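Local coordinates for protein SYE1 (Shewanella oneidensis, PDB 4AWT) that binds FMN and probably works as an old yellow enzyme-type oxidoreductase, passing hydride from NAD(P)H through the flavin to activated carbon-carbon double bonds, at residues A[9-14]-A[264-269]; A[108-111]-A[117-120]; A[209-214]-A[256-261]. The protein carries 1 engineered substitution. One frame throughout, in Å; residues are numbered along the deposited sequence. Where two conformers were deposited one is given.

All three contacts lie in one TIM-barrel chain that carries FMN. Contact 1 joins the N-terminal hairpin to the sixth strand, and contact 3 packs residues 209-214, where helix 207-210 gives way to helix 212-225, on helix 248-261 outside the barrel. Their centres are 18 Å apart and they touch: Leu259 of helix 248-261 lies against the strand that follows it, with Ile264 CD1 3.7 Å from Leu259 CB. Contact 2, in the long loop region after the third strand, is across the chain's centre from contact 1, 32 Å between centres; its nearest atoms to contact 3 are about 7 Å away. Tyr266 comes within about 9 Å of FMN, side chain to ligand, while Leu214 and Thr108 stay about 13 Å from it.

Contact 1: residues A[9-14]-A[264-269]; sequences ITLGAL and IVYLHI
Leu11, at the end of strand 9-11, lies against Val265 and Tyr266 where the sixth strand of the TIM barrel begins. It belongs to the N-terminal beta hairpin, which in old yellow enzymes covers the floor of the barrel, away from the flavin. Its CB is still 4.9 Å from Val265 CG2. CG, set anti to the backbone N (chi1 -172°), closes that gap to 4.0 Å. The chain then forks: CD1 faces the start of the strand, 3.9 Å from Val265 O, and meets the Tyr266 ring at its edge, near the ring plane, 4.0 Å from Tyr266 CD2. Leu11 CD2 reaches that same ring carbon, Tyr266 CD2, at 4.2 Å. The Leu11 and Val265 side chains cross at about a right angle. Phe98 of the third strand also touches Leu11, Val265 and Tyr266, making this a small apolar cluster; farther along the tyrosine, OH is hydrogen-bonded to Glu179. Leu11 also starts the hairpin's type II' turn, closed by Leu14 N bonding to Leu11 O at 3.0 Å. Gly12 takes the second position with positive phi (66°), and Val265 CG2 presses on its backbone, 3.4 Å from Gly12 N.

Contact 2: residues A[108-111]-A[117-120]; sequences THPD and QPIS
The methyl group of Thr108 rests on the ring of Pro118, bringing together two parts of the long excursion that follows the third strand of the TIM barrel. Thr108 CG2 meets the CB-CG side of the proline, 3.6 Å from Pro118 CG and 3.7 Å from Pro118 CB, and the two side chains approach each other at a slant. Farther along, Pro110 CG stands 4.4 Å from Pro118 CD, a looser touch, measured on one of two deposited conformers of Pro110 and so less certain.

What points the methyl at the proline is the rotation of the threonine. Its OG1 lies anti to the backbone N (chi1 -168°) and is hydrogen-bonded to Lys66 O, so the polar branch is tied to the main chain of another loop and CG2 is the branch turned to Pro118. Both backbones bond to one stretch of chain, Thr108 to Ala146 and Pro118 and Ser120 to Arg149, the latter pairing belonging to the small parallel sheet of strands 119-120 and 149-150.

At Pro110 the chain enters a 3-10 segment, and His109 helps fix its start. His109 sets off away from Pro118, its side chain packs on Val131 and Val133 of strand 130-133, and its ring nitrogen accepts a bond from the main chain two residues on. That bond is nearly straight (167°), with Asp111 N lying 18° out of the ring plane and 3.2 Å from His109 ND1.

Contact 3: residues A[209-214]-A[256-261]; sequences NRLRFL and AALLNK
Leu258 is the bump here, pushing outward from its helix into the shallow hollow between Leu211 and Leu214, three residues apart. Its CG is anti to the backbone N (chi1 -179°), which extends the side chain straight across the gap and spreads the two methyls over the two partners. CD1 takes the Leu211 side: it sits 3.7 Å from Leu211 CB, with Leu211 O at 4.0 Å and Leu211 CD1 at 4.1 Å, so the methyl is held by the root of the leucine, its carbonyl and one tip at once. The two leucines run alongside each other, pointing opposite ways. CD2 turns to the second wall, 4.3 Å from Leu214 CD2. Leu258 was modelled in two conformers, and these distances describe one of them.

The helices concerned lie side by side on the outside of the TIM barrel, following its fourth and fifth strands, and the apolar seam between them continues inward. Leu214 CD2 is the bump that bridges the pair, since it also meets Leu259 CD2 at 4.3 Å, and Leu259 in turn packs on Ile264 just before the sixth strand. Helix 187-192 also packs here, Ile192 touching Leu211 and Ile188 touching Leu214.

The charged side chains of Arg210 and Arg212 make no contact with residues 256-261. Arg210, in one of its two deposited conformers, binds the ethyl hydrogen carbonate through NH2 and reaches Thr251, near the start of helix 248-261, through NH1. Arg212 leaves its backbone away from 256-261 and also forms a salt bridge with Glu208; its NH2 hydrogen-bonds to Asn209 OD1 at 2.8 Å, the oxygen lying in the guanidinium plane.

Contact 1: residues A[9-14]-A[264-269]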
ATOM      1  N   ILE A   9       1.395 -20.860  -1.605  1.00  6.47           N
ATOM      2  CA  ILE A   9       2.721 -20.286  -1.435  1.00  6.16           C
ATOM      3  C   ILE A   9       2.962 -20.034   0.045  1.00  6.31           C
ATOM      4  O   ILE A   9       2.062 -19.630   0.777  1.00  7.00           O
ATOM      5  CB  ILE A   9       2.873 -18.983  -2.254  1.00  6.48           C
ATOM      6  CG1 ILE A   9       4.330 -18.516  -2.211  1.00  7.54           C
ATOM      7  CG2 ILE A   9       1.896 -17.920  -1.854  1.00  7.60           C
ATOM      8  CD1 ILE A   9       4.585 -17.361  -3.219  1.00  9.52           C
ATOM      9  N   THR A  10       4.205 -20.226   0.473  1.00  6.66           N
ATOM     10  CA  THR A  10       4.616 -19.883   1.819  1.00  6.82           C
ATOM     11  C   THR A  10       4.976 -18.394   1.908  1.00  6.86           C
ATOM     12  O   THR A  10       5.722 -17.896   1.043  1.00  8.60           O
ATOM     13  CB  THR A  10       5.831 -20.718   2.237  1.00  8.28           C
ATOM     14  OG1 THR A  10       5.400 -22.085   2.240  1.00  9.16           O
ATOM     15  CG2 THR A  10       6.330 -20.315   3.615  1.00  9.79           C
ATOM     16  N   LEU A  11       4.492 -17.729   2.911  1.00  6.87           N
ATOM     17  CA  LEU A  11       4.839 -16.321   3.180  1.00  6.93           C
ATOM     18  C   LEU A  11       5.311 -16.250   4.635  1.00  7.45           C
ATOM     19  O   LEU A  11       4.500 -16.119   5.545  1.00  8.92           O
ATOM     20  CB  LEU A  11       3.676 -15.407   2.926  1.00  6.72           C
ATOM     21  CG  LEU A  11       4.032 -13.925   2.998  1.00  6.99           C
ATOM     22  CD1 LEU A  11       4.868 -13.508   1.811  1.00  8.49           C
ATOM     23  CD2 LEU A  11       2.777 -13.073   3.090  1.00  8.70           C
ATOM     24  N   GLY A  12       6.604 -16.376   4.840  1.00  8.96           N
ATOM     25  CA  GLY A  12       7.106 -16.395   6.202  1.00 10.63           C
ATOM     26  C   GLY A  12       6.632 -17.631   6.943  1.00 11.46           C
ATOM     27  O   GLY A  12       6.870 -18.749   6.495  1.00 13.82           O
ATOM     28  N   ALA A  13       5.950 -17.443   8.056  1.00 13.26           N
ATOM     29  CA  ALA A  13       5.346 -18.493   8.835  1.00 15.95           C
ATOM     30  C   ALA A  13       3.992 -18.910   8.319  1.00 14.93           C
ATOM     31  O   ALA A  13       3.420 -19.839   8.868  1.00 23.68           O
ATOM     32  CB  ALA A  13       5.215 -18.074  10.307  1.00 21.68           C
ATOM     33  N   LEU A  14       3.435 -18.292   7.318  1.00 10.45           N
ATOM     34  CA  LEU A  14       2.115 -18.537   6.771  1.00 10.51           C
ATOM     35  C   LEU A  14       2.144 -19.434   5.567  1.00  8.76           C
ATOM     36  O   LEU A  14       3.123 -19.349   4.802  1.00  9.38           O
ATOM     37  CB  LEU A  14       1.477 -17.206   6.347  1.00 11.75           C
ATOM     38  CG  LEU A  14       1.444 -16.124   7.425  1.00 14.14           C
ATOM     39  CD1 LEU A  14       1.061 -14.799   6.734  1.00 18.35           C
ATOM     40  CD2 LEU A  14       0.536 -16.439   8.589  1.00 22.97           C
ATOM     41  N   ILE A 264      13.179  -8.870   4.224  1.00  6.83           N
ATOM     42  CA  ILE A 264      11.751  -8.624   4.276  1.00  6.87           C
ATOM     43  C   ILE A 264      11.028  -9.799   3.566  1.00  6.02           C
ATOM     44  O   ILE A 264      11.550 -10.397   2.633  1.00  6.68           O
ATOM     45  CB  ILE A 264      11.338  -7.287   3.684  1.00  6.93           C
ATOM     46  CG1 ILE A 264      11.574  -7.157   2.197  1.00  6.88           C
ATOM     47  CG2 ILE A 264      12.002  -6.125   4.473  1.00  8.61           C
ATOM     48  CD1 ILE A 264      10.940  -5.954   1.553  1.00  7.56           C
ATOM     49  N   VAL A 265       9.826 -10.096   4.023  1.00  5.88           N
ATOM     50  CA  VAL A 265       9.133 -11.294   3.575  1.00  5.87           C
ATOM     51  C   VAL A 265       8.592 -11.169   2.161  1.00  5.55           C
ATOM     52  O   VAL A 265       8.508 -12.181   1.439  1.00  6.26           O
ATOM     53  CB  VAL A 265       8.042 -11.702   4.587  1.00  6.24           C
ATOM     54  CG1 VAL A 265       6.779 -10.864   4.491  1.00  6.95           C
ATOM     55  CG2 VAL A 265       7.718 -13.159   4.469  1.00  7.55           C
ATOM     56  N   TYR A 266       8.216  -9.980   1.737  1.00  5.52           N
ATOM     57  CA  TYR A 266       7.807  -9.759   0.343  1.00  5.18           C
ATOM     58  C   TYR A 266       8.173  -8.370  -0.078  1.00  5.10           C
ATOM     59  O   TYR A 266       8.242  -7.422   0.738  1.00  5.54           O
ATOM     60  CB  TYR A 266       6.337 -10.057   0.128  1.00  5.33           C
ATOM     61  CG  TYR A 266       5.278  -9.113   0.640  1.00  5.22           C
ATOM     62  CD1 TYR A 266       5.072  -7.857   0.077  1.00  5.27           C
ATOM     63  CD2 TYR A 266       4.404  -9.499   1.626  1.00  5.31           C
ATOM     64  CE1 TYR A 266       4.080  -7.018   0.498  1.00  5.34           C
ATOM     65  CE2 TYR A 266       3.341  -8.718   2.017  1.00  5.50           C
ATOM     66  CZ  TYR A 266       3.159  -7.473   1.461  1.00  5.33           C
ATOM     67  OH  TYR A 266       2.090  -6.725   1.826  1.00  5.71           O
ATOM     68  N   LEU A 267       8.295  -8.219  -1.384  1.00  5.20           N
ATOM     69  CA  LEU A 267       8.445  -6.936  -2.078  1.00  5.09           C
ATOM     70  C   LEU A 267       7.284  -6.863  -3.057  1.00  4.74           C
ATOM     71  O   LEU A 267       7.076  -7.784  -3.846  1.00  5.80           O
ATOM     72  CB  LEU A 267       9.785  -6.860  -2.809  1.00  5.33           C
ATOM     73  CG  LEU A 267      10.017  -5.623  -3.635  1.00  6.25           C
ATOM     74  CD1 LEU A 267       9.927  -4.362  -2.834  1.00  9.09           C
ATOM     75  CD2 LEU A 267      11.377  -5.713  -4.335  1.00  7.45           C
ATOM     76  N   HIS A 268       6.546  -5.763  -2.998  1.00  4.95           N
ATOM     77  CA  HIS A 268       5.343  -5.541  -3.789  1.00  4.72           C
ATOM     78  C   HIS A 268       5.587  -4.355  -4.718  1.00  4.98           C
ATOM     79  O   HIS A 268       5.881  -3.261  -4.251  1.00  5.35           O
ATOM     80  CB  HIS A 268       4.198  -5.309  -2.816  1.00  4.76           C
ATOM     81  CG  HIS A 268       2.829  -5.159  -3.404  1.00  5.06           C
ATOM     82  ND1 HIS A 268       1.732  -5.019  -2.587  1.00  5.20           N
ATOM     83  CD2 HIS A 268       2.331  -5.172  -4.665  1.00  5.14           C
ATOM     84  CE1 HIS A 268       0.665  -4.976  -3.369  1.00  5.48           C
ATOM     85  NE2 HIS A 268       0.957  -5.050  -4.645  1.00  5.55           N
ATOM     86  N   ILE A 269       5.506  -4.612  -6.013  1.00  5.04           N
ATOM     87  CA  ILE A 269       5.723  -3.604  -7.032  1.00  5.21           C
ATOM     88  C   ILE A 269       4.367  -3.116  -7.544  1.00  5.36           C
ATOM     89  O   ILE A 269       3.573  -3.921  -8.083  1.00  6.13           O
ATOM     90  CB  ILE A 269       6.580  -4.133  -8.179  1.00  5.75           C
ATOM     91  CG1 ILE A 269       7.913  -4.676  -7.683  1.00  6.46           C
ATOM     92  CG2 ILE A 269       6.739  -3.075  -9.256  1.00  6.67           C
ATOM     93  CD1 ILE A 269       8.801  -3.685  -6.979  1.00  7.74           C
TER

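Contact 2: residues A[108-111]-A[117-120]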
ATOM      1  N   THR A 108      -1.121  15.577   0.590  1.00  7.64           N
ATOM      2  CA  THR A 108      -2.195  15.838   1.526  1.00  7.70           C
ATOM      3  C   THR A 108      -2.528  17.326   1.448  1.00  8.88           C
ATOM      4  O   THR A 108      -1.994  18.104   0.670  1.00 10.28           O
ATOM      5  CB  THR A 108      -1.836  15.365   2.925  1.00  7.51           C
ATOM      6  OG1 THR A 108      -3.029  15.395   3.712  1.00  8.34           O
ATOM      7  CG2 THR A 108      -0.737  16.194   3.573  1.00  8.72           C
ATOM      8  N   HIS A 109      -3.483  17.682   2.275  1.00  9.23           N
ATOM      9  CA  HIS A 109      -3.970  19.042   2.431  1.00  9.49           C
ATOM     10  C   HIS A 109      -4.077  19.289   3.924  1.00  8.78           C
ATOM     11  O   HIS A 109      -4.459  18.353   4.644  1.00  9.10           O
ATOM     12  CB  HIS A 109      -5.321  19.190   1.746  1.00 11.07           C
ATOM     13  CG  HIS A 109      -5.841  20.546   1.739  1.00 11.14           C
ATOM     14  ND1 HIS A 109      -6.493  21.112   2.730  1.00 12.28           N
ATOM     15  CD2 HIS A 109      -5.841  21.500   0.785  1.00 13.30           C
ATOM     16  CE1 HIS A 109      -6.834  22.345   2.528  1.00 15.08           C
ATOM     17  NE2 HIS A 109      -6.460  22.629   1.283  1.00 16.24           N
ATOM     18  N   PRO A 110      -3.809  20.490   4.413  1.00  9.51           N
ATOM     19  CA  PRO A 110      -3.950  20.783   5.841  0.58  9.22           C
ATOM     20  C   PRO A 110      -5.252  20.329   6.461  1.00  9.51           C
ATOM     21  O   PRO A 110      -5.284  19.953   7.646  1.00 10.51           O
ATOM     22  CB  PRO A 110      -3.749  22.331   5.895  0.58 11.51           C
ATOM     23  CG  PRO A 110      -2.747  22.500   4.789  0.58 11.04           C
ATOM     24  CD  PRO A 110      -3.273  21.647   3.666  0.58 10.23           C
ATOM     25  N   ASP A 111      -6.335  20.370   5.829  1.00 10.72           N
ATOM     26  CA  ASP A 111      -7.640  19.969   6.293  1.00 11.59           C
ATOM     27  C   ASP A 111      -7.613  18.500   6.731  1.00 11.31           C
ATOM     28  O   ASP A 111      -8.429  18.144   7.571  1.00 13.19           O
ATOM     29  CB  ASP A 111      -8.731  20.159   5.276  1.00 13.10           C
ATOM     30  CG  ASP A 111      -9.144  21.526   4.977  1.00 14.42           C
ATOM     31  OD1 ASP A 111      -8.620  22.485   5.597  1.00 16.12           O
ATOM     32  OD2 ASP A 111     -10.065  21.736   4.108  1.00 23.54           O
ATOM     33  N   GLN A 117       0.983  22.019   8.254  1.00  8.96           N
ATOM     34  CA  GLN A 117       1.619  21.980   6.977  1.00  8.11           C
ATOM     35  C   GLN A 117       2.135  20.571   6.737  1.00  7.70           C
ATOM     36  O   GLN A 117       2.698  19.926   7.614  1.00  8.66           O
ATOM     37  CB  GLN A 117       2.781  22.961   6.984  1.00  8.77           C
ATOM     38  CG  GLN A 117       3.468  23.054   5.639  1.00  8.67           C
ATOM     39  CD  GLN A 117       4.497  24.158   5.569  1.00  8.48           C
ATOM     40  OE1 GLN A 117       4.928  24.720   6.585  1.00  8.62           O
ATOM     41  NE2 GLN A 117       4.923  24.446   4.366  1.00 10.17           N
ATOM     42  N   PRO A 118       1.980  20.058   5.499  1.00  8.09           N
ATOM     43  CA  PRO A 118       2.532  18.733   5.201  1.00  7.92           C
ATOM     44  C   PRO A 118       4.045  18.700   5.322  1.00  7.67           C
ATOM     45  O   PRO A 118       4.697  19.742   5.176  1.00  8.15           O
ATOM     46  CB  PRO A 118       2.087  18.523   3.742  1.00  9.97           C
ATOM     47  CG  PRO A 118       0.916  19.392   3.562  1.00 10.62           C
ATOM     48  CD  PRO A 118       1.255  20.612   4.358  1.00  9.39           C
ATOM     49  N   ILE A 119       4.605  17.512   5.509  1.00  8.03           N
ATOM     50  CA  ILE A 119       6.036  17.317   5.555  1.00  7.71           C
ATOM     51  C   ILE A 119       6.498  16.497   4.369  1.00  7.53           C
ATOM     52  O   ILE A 119       5.761  15.665   3.821  1.00  8.36           O
ATOM     53  CB  ILE A 119       6.502  16.675   6.859  1.00  8.34           C
ATOM     54  CG1 ILE A 119       5.967  15.260   7.115  1.00  9.40           C
ATOM     55  CG2 ILE A 119       6.137  17.608   8.040  1.00 11.97           C
ATOM     56  CD1 ILE A 119       6.537  14.528   8.285  1.00 11.32           C
ATOM     57  N   SER A 120       7.779  16.686   4.019  1.00  7.61           N
ATOM     58  CA  SER A 120       8.385  15.923   2.927  1.00  7.54           C
ATOM     59  C   SER A 120       9.881  15.877   3.126  1.00  7.60           C
ATOM     60  O   SER A 120      10.436  16.410   4.090  1.00  8.01           O
ATOM     61  CB  SER A 120       8.005  16.525   1.597  1.00  8.13           C
ATOM     62  OG  SER A 120       8.378  15.701   0.486  1.00  8.29           O
TER

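Contact 3: residues A[209-214]-A[256-261]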
ATOM      1  N   ASN A 209      22.215   7.889   0.080  1.00  8.47           N
ATOM      2  CA  ASN A 209      21.515   8.830   0.950  1.00  8.43           C
ATOM      3  C   ASN A 209      20.022   8.799   0.702  1.00  7.46           C
ATOM      4  O   ASN A 209      19.226   8.894   1.638  1.00  8.05           O
ATOM      5  CB  ASN A 209      22.081  10.196   0.782  1.00  8.90           C
ATOM      6  CG  ASN A 209      23.435  10.393   1.402  1.00  9.72           C
ATOM      7  OD1 ASN A 209      24.012   9.476   1.990  1.00 10.69           O
ATOM      8  ND2 ASN A 209      23.933  11.602   1.294  1.00 12.37           N
ATOM      9  N   ARG A 210      19.615   8.720  -0.572  1.00  7.71           N
ATOM     10  CA  ARG A 210      18.177   8.721  -0.887  0.79  7.46           C
ATOM     11  C   ARG A 210      17.522   7.442  -0.383  1.00  7.38           C
ATOM     12  O   ARG A 210      16.300   7.526  -0.075  1.00  8.86           O
ATOM     13  CB  ARG A 210      17.957   8.863  -2.378  0.79  7.74           C
ATOM     14  CG  ARG A 210      18.193  10.268  -2.881  0.79  8.20           C
ATOM     15  CD  ARG A 210      17.909  10.430  -4.369  0.79  8.96           C
ATOM     16  NE  ARG A 210      18.918   9.824  -5.223  0.79  9.94           N
ATOM     17  CZ  ARG A 210      18.849   8.744  -5.980  0.79  9.57           C
ATOM     18  NH1 ARG A 210      17.752   7.990  -6.029  0.79  9.22           N
ATOM     19  NH2 ARG A 210      19.913   8.388  -6.696  0.79 11.50           N
ATOM     20  N   LEU A 211      18.223   6.356  -0.262  1.00  7.29           N
ATOM     21  CA  LEU A 211      17.667   5.116   0.276  1.00  7.22           C
ATOM     22  C   LEU A 211      17.740   5.046   1.779  1.00  7.31           C
ATOM     23  O   LEU A 211      17.211   4.094   2.381  1.00  7.65           O
ATOM     24  CB  LEU A 211      18.355   3.893  -0.334  1.00  7.94           C
ATOM     25  CG  LEU A 211      18.159   3.749  -1.848  1.00  8.82           C
ATOM     26  CD1 LEU A 211      18.912   2.556  -2.360  1.00 11.29           C
ATOM     27  CD2 LEU A 211      16.702   3.652  -2.222  1.00 11.28           C
ATOM     28  N   ARG A 212      18.359   6.012   2.443  1.00  7.32           N
ATOM     29  CA  ARG A 212      18.631   5.919   3.879  1.00  7.49           C
ATOM     30  C   ARG A 212      17.352   5.920   4.694  1.00  6.85           C
ATOM     31  O   ARG A 212      17.242   5.149   5.663  1.00  7.41           O
ATOM     32  CB  ARG A 212      19.567   7.066   4.298  1.00  8.22           C
ATOM     33  CG  ARG A 212      20.027   6.891   5.743  1.00  9.16           C
ATOM     34  CD  ARG A 212      20.959   8.057   6.140  1.00 10.50           C
ATOM     35  NE  ARG A 212      22.085   8.211   5.232  1.00 10.77           N
ATOM     36  CZ  ARG A 212      23.133   7.467   5.151  1.00 13.09           C
ATOM     37  NH1 ARG A 212      23.315   6.464   6.001  1.00 17.15           N
ATOM     38  NH2 ARG A 212      24.032   7.744   4.190  1.00 18.60           N
ATOM     39  N   PHE A 213      16.394   6.780   4.386  1.00  7.25           N
ATOM     40  CA  PHE A 213      15.166   6.830   5.170  1.00  6.74           C
ATOM     41  C   PHE A 213      14.431   5.492   5.064  1.00  6.31           C
ATOM     42  O   PHE A 213      14.005   4.922   6.067  1.00  7.20           O
ATOM     43  CB  PHE A 213      14.313   7.999   4.740  1.00  7.03           C
ATOM     44  CG  PHE A 213      13.111   8.246   5.608  1.00  6.89           C
ATOM     45  CD1 PHE A 213      13.215   8.415   6.963  1.00  9.49           C
ATOM     46  CD2 PHE A 213      11.850   8.338   5.030  1.00  9.30           C
ATOM     47  CE1 PHE A 213      12.088   8.674   7.737  1.00  9.85           C
ATOM     48  CE2 PHE A 213      10.734   8.602   5.806  1.00 10.12           C
ATOM     49  CZ  PHE A 213      10.869   8.821   7.152  1.00  9.20           C
ATOM     50  N   LEU A 214      14.315   4.950   3.841  1.00  6.80           N
ATOM     51  CA  LEU A 214      13.755   3.618   3.654  1.00  6.70           C
ATOM     52  C   LEU A 214      14.469   2.605   4.528  1.00  6.89           C
ATOM     53  O   LEU A 214      13.856   1.781   5.219  1.00  6.95           O
ATOM     54  CB  LEU A 214      13.862   3.229   2.186  1.00  6.78           C
ATOM     55  CG  LEU A 214      13.440   1.803   1.854  1.00  6.98           C
ATOM     56  CD1 LEU A 214      11.950   1.562   2.064  1.00  7.75           C
ATOM     57  CD2 LEU A 214      13.811   1.469   0.411  1.00  7.86           C
ATOM     58  N   ALA A 256      15.803  -2.790  -4.081  1.00  6.74           N
ATOM     59  CA  ALA A 256      15.455  -4.189  -3.943  1.00  6.93           C
ATOM     60  C   ALA A 256      16.541  -4.958  -3.222  1.00  6.93           C
ATOM     61  O   ALA A 256      16.280  -5.802  -2.352  1.00  7.19           O
ATOM     62  CB  ALA A 256      15.165  -4.787  -5.307  1.00  7.63           C
ATOM     63  N   ALA A 257      17.830  -4.700  -3.573  1.00  7.34           N
ATOM     64  CA  ALA A 257      18.915  -5.373  -2.909  1.00  7.81           C
ATOM     65  C   ALA A 257      19.042  -4.960  -1.435  1.00  7.50           C
ATOM     66  O   ALA A 257      19.351  -5.801  -0.577  1.00  9.06           O
ATOM     67  CB  ALA A 257      20.232  -5.064  -3.629  1.00  9.40           C
ATOM     68  N   LEU A 258      18.775  -3.700  -1.132  1.00  8.15           N
ATOM     69  CA  LEU A 258      18.758  -3.232   0.249  0.57  8.62           C
ATOM     70  C   LEU A 258      17.720  -3.981   1.046  1.00  7.90           C
ATOM     71  O   LEU A 258      17.934  -4.440   2.192  1.00  8.90           O
ATOM     72  CB  LEU A 258      18.498  -1.730   0.199  0.57 10.01           C
ATOM     73  CG  LEU A 258      18.437  -0.900   1.467  0.57 13.00           C
ATOM     74  CD1 LEU A 258      18.763   0.557   1.201  0.57 21.12           C
ATOM     75  CD2 LEU A 258      17.035  -0.924   2.069  0.57 15.46           C
ATOM     76  N   LEU A 259      16.520  -4.090   0.469  1.00  7.40           N
ATOM     77  CA  LEU A 259      15.441  -4.769   1.157  1.00  7.55           C
ATOM     78  C   LEU A 259      15.703  -6.261   1.315  1.00  7.28           C
ATOM     79  O   LEU A 259      15.338  -6.879   2.300  1.00  8.19           O
ATOM     80  CB  LEU A 259      14.140  -4.467   0.428  1.00  7.26           C
ATOM     81  CG  LEU A 259      13.728  -2.977   0.467  1.00  7.61           C
ATOM     82  CD1 LEU A 259      12.506  -2.777  -0.429  1.00  8.07           C
ATOM     83  CD2 LEU A 259      13.447  -2.520   1.887  1.00  8.17           C
ATOM     84  N   ASN A 260      16.391  -6.836   0.307  1.00  7.31           N
ATOM     85  CA  ASN A 260      16.822  -8.216   0.396  1.00  7.86           C
ATOM     86  C   ASN A 260      17.723  -8.416   1.624  1.00  7.71           C
ATOM     87  O   ASN A 260      17.630  -9.433   2.307  1.00  8.85           O
ATOM     88  CB  ASN A 260      17.535  -8.601  -0.870  1.00  8.22           C
ATOM     89  CG  ASN A 260      17.726 -10.087  -0.964  1.00  8.91           C
ATOM     90  OD1 ASN A 260      16.712 -10.812  -1.086  1.00  9.97           O
ATOM     91  ND2 ASN A 260      18.931 -10.582  -0.883  1.00 12.24           N
ATOM     92  N   LYS A 261      18.621  -7.467   1.869  1.00  8.52           N
ATOM     93  CA  LYS A 261      19.546  -7.525   3.017  0.53  9.87           C
ATOM     94  C   LYS A 261      18.780  -7.597   4.337  1.00  8.79           C
ATOM     95  O   LYS A 261      19.172  -8.259   5.285  1.00 10.72           O
ATOM     96  CB  LYS A 261      20.455  -6.317   3.083  0.53 13.27           C
ATOM     97  CG  LYS A 261      21.606  -6.250   2.125  0.53 17.42           C
ATOM     98  CD  LYS A 261      22.717  -5.265   2.402  0.53 25.08           C
ATOM     99  CE  LYS A 261      24.039  -5.818   1.867  0.53 31.71           C
ATOM    100  NZ  LYS A 261      25.189  -4.863   2.048  0.53 37.77           N
TER